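Local coordinates for protein annexin (Schistosoma mansoni, PDB 4MDU) that binds acidic phospholipid membranes in a calcium-dependent manner, aggregates liposomes when calcium is present, and takes part in worm reproduction and host-parasite interaction, at residues B[132-135]-B[136-140]; B[277-280]-B[281-285]. One frame throughout, in Å; residues are numbered along the deposited sequence.

Interaction 1 of 2, residues B[132-135]-B[136-140]; sequences IEIF and TTLWN
Thr136 and Thr137 each turn a hydroxyl back onto a carbonyl of the preceding turn, by different torsions: OG1 of Thr136 lies beside its own backbone N (chi1 -74°), that of Thr137 between N and the carbonyl carbon (chi1 69°). Thr136 OG1 donates to Ile132 O at 2.8 Å, while Thr136 N reaches the same oxygen from the opposite face of the carbonyl plane at 3.1 Å. Ile134 O is likewise gripped twice, by Thr137 OG1 at 2.7 Å and by Thr137 N from above the carbonyl plane at 2.9 Å. Next comes Leu138 N, bonded to Phe135 O at 3.1 Å; these last two amide bonds have i to i-3 spacing, 3-10-like, as the chain leads from helix 128-136 into the following loop. Leu138 CD1 lies alongside Ile134 CG2 at 3.9 Å and near the plane of the Phe135 ring, at its edge. The buried carbonyls of Ile132 and Ile134 are thus satisfied in this part of annexin repeat 2. Phe135 packs on helix 177-187, Glu133 makes a salt bridge to Arg314 of helix 311-320, and Ile132 and Thr136 rest on helix 274-288.

Interaction 2 of 2, residues B[277-280]-B[281-285]; sequences RKLL and VAVLR
Leu279 and Val283 lie side by side one turn apart on helix 274-288, CD1 of the leucine 4.1 Å from CG2 of the valine, and both side chains are buried. Val283 CG2 sits beside its own backbone N (chi1 171° for CG1), which also brings it to 3.4 Å from Leu279 O. Here the packing is close: Leu279 meets Tyr178, Ala181, Leu182 and Leu185 of helix 177-187, and Ala282 faces helix 128-136. Leu280 fills another buried side, against Ile268 of helix 264-271.

The Arg277 and Val281 pair is equally close but lies on the more open side, both residues being partly exposed. Their side chains run alongside each other in the same direction, joined through the aliphatic CG of Arg277 and CG2 of Val281 at 4.0 Å. Arg277 bends at chi3 (43°), and its NH1 has a weak hydrogen bond to Glu269 O. Lys278, exposed, sends NZ to Asp275, a ligand of a calcium site, in a salt bridge that probably balances the carboxylate charge in this apo structure.

The backbone carries the regular i to i+4 alpha-helical hydrogen bonds, with Val281 N to Arg277 O at 2.7 Å and Leu284 N to Leu280 O at 2.9 Å. Polar bonding across the contact is therefore confined to the main chain, while its side chains meet one another through carbon alone; the charged ends look to other partners, Lys278 to Asp275 and Arg285 to Asp289 and Glu296.

Interactions 1 and 2 belong to different annexin repeats, the second and the third, yet they meet directly: Ala282 CB lies 3.7 Å from both Ile132 CG2 and Thr136 OG1. Both also pack against helix 177-187. Interaction 1 is wholly buried near the middle of the chain, whereas residues 277-285 lie farther out and combine a buried face with a partly exposed one. Their chemistry follows: in 132-140 hydroxyls supplement main-chain bonds, while in mid-helix 277-285 the bonds across the contact are all main-chain. Asp128 and Asp275, ligands of one calcium site, come from the two helices joined here, consistent with paired repeats sharing a binding site.

Interaction 1 of 2, residues B[132-135]-B[136-140]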
ATOM      1  N   ILE B 132       5.063  -6.541  -6.775  1.00 32.98           N
ATOM      2  CA  ILE B 132       6.217  -6.557  -5.882  1.00 30.96           C
ATOM      3  C   ILE B 132       6.534  -7.958  -5.369  1.00 28.81           C
ATOM      4  O   ILE B 132       7.677  -8.417  -5.432  1.00 25.60           O
ATOM      5  CB  ILE B 132       6.008  -5.639  -4.682  1.00 26.19           C
ATOM      6  CG1 ILE B 132       5.836  -4.199  -5.150  1.00 25.40           C
ATOM      7  CG2 ILE B 132       7.180  -5.756  -3.734  1.00 22.54           C
ATOM      8  CD1 ILE B 132       5.728  -3.196  -4.034  1.00 25.96           C
ATOM      9  N   GLU B 133       5.512  -8.641  -4.868  1.00 26.66           N
ATOM     10  CA  GLU B 133       5.673  -9.979  -4.297  1.00 22.02           C
ATOM     11  C   GLU B 133       6.281 -10.981  -5.283  1.00 25.08           C
ATOM     12  O   GLU B 133       7.187 -11.756  -4.950  1.00 25.23           O
ATOM     13  CB  GLU B 133       4.314 -10.513  -3.789  1.00 22.92           C
ATOM     14  CG  GLU B 133       4.402 -11.945  -3.251  1.00 29.62           C
ATOM     15  CD  GLU B 133       3.226 -12.814  -3.673  1.00 29.51           C
ATOM     16  OE1 GLU B 133       2.077 -12.398  -3.444  1.00 32.88           O
ATOM     17  OE2 GLU B 133       3.453 -13.908  -4.235  1.00 27.91           O
ATOM     18  N   ILE B 134       5.756 -10.979  -6.497  1.00 24.95           N
ATOM     19  CA  ILE B 134       6.202 -11.905  -7.526  1.00 28.81           C
ATOM     20  C   ILE B 134       7.559 -11.516  -8.144  1.00 23.59           C
ATOM     21  O   ILE B 134       8.496 -12.320  -8.147  1.00 23.45           O
ATOM     22  CB  ILE B 134       5.128 -12.047  -8.629  1.00 26.90           C
ATOM     23  CG1 ILE B 134       3.905 -12.788  -8.064  1.00 25.79           C
ATOM     24  CG2 ILE B 134       5.703 -12.784  -9.836  1.00 20.14           C
ATOM     25  CD1 ILE B 134       2.837 -13.057  -9.092  1.00 25.95           C
ATOM     26  N   PHE B 135       7.679 -10.286  -8.637  1.00 22.74           N
ATOM     27  CA  PHE B 135       8.924  -9.877  -9.300  1.00 25.62           C
ATOM     28  C   PHE B 135      10.130  -9.971  -8.388  1.00 30.76           C
ATOM     29  O   PHE B 135      11.207 -10.405  -8.808  1.00 24.58           O
ATOM     30  CB  PHE B 135       8.805  -8.467  -9.868  1.00 30.87           C
ATOM     31  CG  PHE B 135       7.886  -8.381 -11.041  1.00 25.77           C
ATOM     32  CD1 PHE B 135       7.756  -9.456 -11.904  1.00 21.93           C
ATOM     33  CD2 PHE B 135       7.137  -7.243 -11.273  1.00 32.39           C
ATOM     34  CE1 PHE B 135       6.897  -9.392 -13.000  1.00 28.74           C
ATOM     35  CE2 PHE B 135       6.276  -7.166 -12.368  1.00 37.64           C
ATOM     36  CZ  PHE B 135       6.152  -8.243 -13.225  1.00 30.02           C
ATOM     37  N   THR B 136       9.957  -9.553  -7.138  1.00 27.27           N
ATOM     38  CA  THR B 136      11.014  -9.697  -6.141  1.00 25.95           C
ATOM     39  C   THR B 136      11.631 -11.092  -6.160  1.00 29.66           C
ATOM     40  O   THR B 136      12.847 -11.240  -6.028  1.00 26.66           O
ATOM     41  CB  THR B 136      10.483  -9.393  -4.729  1.00 25.31           C
ATOM     42  OG1 THR B 136      10.289  -7.980  -4.602  1.00 22.34           O
ATOM     43  CG2 THR B 136      11.458  -9.845  -3.689  1.00 18.96           C
ATOM     44  N   THR B 137      10.795 -12.112  -6.352  1.00 24.74           N
ATOM     45  CA  THR B 137      11.244 -13.494  -6.204  1.00 24.03           C
ATOM     46  C   THR B 137      11.753 -14.161  -7.487  1.00 26.68           C
ATOM     47  O   THR B 137      12.052 -15.355  -7.487  1.00 28.25           O
ATOM     48  CB  THR B 137      10.125 -14.382  -5.624  1.00 23.23           C
ATOM     49  OG1 THR B 137       9.084 -14.513  -6.602  1.00 26.61           O
ATOM     50  CG2 THR B 137       9.554 -13.755  -4.364  1.00 16.07           C
ATOM     51  N   LEU B 138      11.871 -13.411  -8.577  1.00 28.43           N
ATOM     52  CA  LEU B 138      12.320 -14.022  -9.828  1.00 30.76           C
ATOM     53  C   LEU B 138      13.694 -13.528 -10.238  1.00 25.49           C
ATOM     54  O   LEU B 138      13.917 -12.319 -10.363  1.00 25.82           O
ATOM     55  CB  LEU B 138      11.328 -13.750 -10.965  1.00 30.73           C
ATOM     56  CG  LEU B 138       9.915 -14.313 -10.770  1.00 26.02           C
ATOM     57  CD1 LEU B 138       8.963 -13.741 -11.813  1.00 24.18           C
ATOM     58  CD2 LEU B 138       9.931 -15.843 -10.816  1.00 22.67           C
ATOM     59  N   TRP B 139      14.613 -14.454 -10.473  1.00 25.32           N
ATOM     60  CA  TRP B 139      15.875 -14.044 -11.079  1.00 24.81           C
ATOM     61  C   TRP B 139      15.775 -14.065 -12.610  1.00 31.00           C
ATOM     62  O   TRP B 139      14.723 -14.386 -13.175  1.00 33.00           O
ATOM     63  CB  TRP B 139      17.068 -14.845 -10.549  1.00 21.07           C
ATOM     64  CG  TRP B 139      18.251 -13.946 -10.348  1.00 29.06           C
ATOM     65  CD1 TRP B 139      19.378 -13.874 -11.131  1.00 21.38           C
ATOM     66  CD2 TRP B 139      18.407 -12.945  -9.324  1.00 23.25           C
ATOM     67  NE1 TRP B 139      20.226 -12.908 -10.640  1.00 22.88           N
ATOM     68  CE2 TRP B 139      19.652 -12.320  -9.539  1.00 23.78           C
ATOM     69  CE3 TRP B 139      17.623 -12.531  -8.240  1.00 26.64           C
ATOM     70  CZ2 TRP B 139      20.133 -11.307  -8.707  1.00 28.34           C
ATOM     71  CZ3 TRP B 139      18.106 -11.519  -7.413  1.00 28.23           C
ATOM     72  CH2 TRP B 139      19.349 -10.920  -7.656  1.00 30.84           C
ATOM     73  N   ASN B 140      16.865 -13.704 -13.275  1.00 29.51           N
ATOM     74  CA  ASN B 140      16.824 -13.405 -14.703  1.00 25.00           C
ATOM     75  C   ASN B 140      16.120 -14.435 -15.587  1.00 23.21           C
ATOM     76  O   ASN B 140      15.206 -14.096 -16.350  1.00 23.16           O
ATOM     77  CB  ASN B 140      18.241 -13.105 -15.225  1.00 18.85           C
ATOM     78  CG  ASN B 140      18.804 -11.815 -14.654  1.00 26.33           C
ATOM     79  OD1 ASN B 140      18.048 -10.930 -14.232  1.00 28.90           O
ATOM     80  ND2 ASN B 140      20.136 -11.703 -14.623  1.00 26.50           N
TER

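Interaction 2 of 2, residues B[277-280]-B[281-285]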
ATOM      1  N   ARG B 277       9.432   2.565  -1.992  1.00 28.21           N
ATOM      2  CA  ARG B 277      10.052   2.074  -0.756  1.00 22.84           C
ATOM      3  C   ARG B 277       9.764   0.594  -0.540  1.00 23.32           C
ATOM      4  O   ARG B 277      10.661  -0.188  -0.216  1.00 27.22           O
ATOM      5  CB  ARG B 277       9.598   2.907   0.447  1.00 29.92           C
ATOM      6  CG  ARG B 277       9.796   2.223   1.790  1.00 37.16           C
ATOM      7  CD  ARG B 277       9.557   3.188   2.935  1.00 41.34           C
ATOM      8  NE  ARG B 277       8.377   4.009   2.695  1.00 58.72           N
ATOM      9  CZ  ARG B 277       8.027   5.055   3.439  1.00 70.57           C
ATOM     10  NH1 ARG B 277       8.771   5.413   4.485  1.00 65.71           N
ATOM     11  NH2 ARG B 277       6.935   5.749   3.137  1.00 74.38           N
ATOM     12  N   LYS B 278       8.503   0.206  -0.729  1.00 34.66           N
ATOM     13  CA  LYS B 278       8.093  -1.168  -0.460  1.00 32.12           C
ATOM     14  C   LYS B 278       8.808  -2.140  -1.401  1.00 25.47           C
ATOM     15  O   LYS B 278       9.212  -3.228  -0.992  1.00 31.71           O
ATOM     16  CB  LYS B 278       6.564  -1.334  -0.583  1.00 34.05           C
ATOM     17  CG  LYS B 278       5.733  -0.417   0.308  1.00 44.74           C
ATOM     18  CD  LYS B 278       4.242  -0.768   0.219  1.00 56.23           C
ATOM     19  CE  LYS B 278       3.336   0.390   0.650  1.00 62.14           C
ATOM     20  NZ  LYS B 278       2.721   1.116  -0.515  1.00 62.68           N
ATOM     21  N   LEU B 279       8.938  -1.765  -2.667  1.00 24.57           N
ATOM     22  CA  LEU B 279       9.678  -2.591  -3.615  1.00 25.69           C
ATOM     23  C   LEU B 279      11.156  -2.717  -3.180  1.00 23.42           C
ATOM     24  O   LEU B 279      11.682  -3.822  -3.036  1.00 25.45           O
ATOM     25  CB  LEU B 279       9.552  -2.025  -5.039  1.00 23.42           C
ATOM     26  CG  LEU B 279      10.416  -2.707  -6.112  1.00 30.49           C
ATOM     27  CD1 LEU B 279      10.100  -4.181  -6.164  1.00 24.54           C
ATOM     28  CD2 LEU B 279      10.238  -2.082  -7.503  1.00 31.89           C
ATOM     29  N   LEU B 280      11.817  -1.588  -2.948  1.00 26.60           N
ATOM     30  CA  LEU B 280      13.212  -1.609  -2.489  1.00 24.32           C
ATOM     31  C   LEU B 280      13.356  -2.411  -1.199  1.00 29.48           C
ATOM     32  O   LEU B 280      14.278  -3.217  -1.057  1.00 31.52           O
ATOM     33  CB  LEU B 280      13.732  -0.189  -2.262  1.00 27.59           C
ATOM     34  CG  LEU B 280      13.817   0.718  -3.496  1.00 29.94           C
ATOM     35  CD1 LEU B 280      14.310   2.113  -3.135  1.00 25.37           C
ATOM     36  CD2 LEU B 280      14.739   0.088  -4.495  1.00 26.15           C
ATOM     37  N   VAL B 281      12.442  -2.198  -0.254  1.00 32.55           N
ATOM     38  CA  VAL B 281      12.523  -2.912   1.018  1.00 26.39           C
ATOM     39  C   VAL B 281      12.343  -4.402   0.813  1.00 25.16           C
ATOM     40  O   VAL B 281      13.099  -5.216   1.373  1.00 28.52           O
ATOM     41  CB  VAL B 281      11.509  -2.400   2.049  1.00 33.10           C
ATOM     42  CG1 VAL B 281      11.377  -3.410   3.185  1.00 28.93           C
ATOM     43  CG2 VAL B 281      11.925  -1.020   2.577  1.00 26.56           C
ATOM     44  N   ALA B 282      11.354  -4.761  -0.004  1.00 21.48           N
ATOM     45  CA  ALA B 282      11.156  -6.166  -0.357  1.00 25.77           C
ATOM     46  C   ALA B 282      12.442  -6.782  -0.926  1.00 25.16           C
ATOM     47  O   ALA B 282      12.893  -7.836  -0.463  1.00 25.54           O
ATOM     48  CB  ALA B 282      10.014  -6.327  -1.350  1.00 16.61           C
ATOM     49  N   VAL B 283      13.020  -6.141  -1.940  1.00 25.85           N
ATOM     50  CA  VAL B 283      14.206  -6.700  -2.594  1.00 20.67           C
ATOM     51  C   VAL B 283      15.382  -6.852  -1.621  1.00 23.09           C
ATOM     52  O   VAL B 283      16.035  -7.899  -1.579  1.00 21.10           O
ATOM     53  CB  VAL B 283      14.632  -5.870  -3.812  1.00 23.65           C
ATOM     54  CG1 VAL B 283      16.006  -6.353  -4.359  1.00 26.01           C
ATOM     55  CG2 VAL B 283      13.552  -5.917  -4.904  1.00 25.55           C
ATOM     56  N   LEU B 284      15.637  -5.817  -0.824  1.00 23.51           N
ATOM     57  CA  LEU B 284      16.736  -5.855   0.147  1.00 27.31           C
ATOM     58  C   LEU B 284      16.520  -6.975   1.154  1.00 32.62           C
ATOM     59  O   LEU B 284      17.442  -7.752   1.453  1.00 33.78           O
ATOM     60  CB  LEU B 284      16.868  -4.518   0.884  1.00 25.62           C
ATOM     61  CG  LEU B 284      18.024  -4.416   1.891  1.00 26.20           C
ATOM     62  CD1 LEU B 284      19.344  -4.873   1.274  1.00 29.47           C
ATOM     63  CD2 LEU B 284      18.121  -2.993   2.450  1.00 27.38           C
ATOM     64  N   ARG B 285      15.287  -7.065   1.651  1.00 28.97           N
ATOM     65  CA  ARG B 285      14.966  -8.041   2.683  1.00 30.05           C
ATOM     66  C   ARG B 285      14.934  -9.439   2.094  1.00 30.14           C
ATOM     67  O   ARG B 285      15.228 -10.414   2.785  1.00 24.95           O
ATOM     68  CB  ARG B 285      13.651  -7.684   3.386  1.00 25.57           C
ATOM     69  CG  ARG B 285      13.718  -6.395   4.216  1.00 24.37           C
ATOM     70  CD  ARG B 285      12.433  -6.186   5.079  1.00 29.85           C
ATOM     71  NE  ARG B 285      12.317  -7.197   6.132  1.00 30.15           N
ATOM     72  CZ  ARG B 285      11.197  -7.502   6.787  1.00 29.90           C
ATOM     73  NH1 ARG B 285      10.047  -6.882   6.518  1.00 23.23           N
ATOM     74  NH2 ARG B 285      11.229  -8.449   7.708  1.00 29.78           N
TER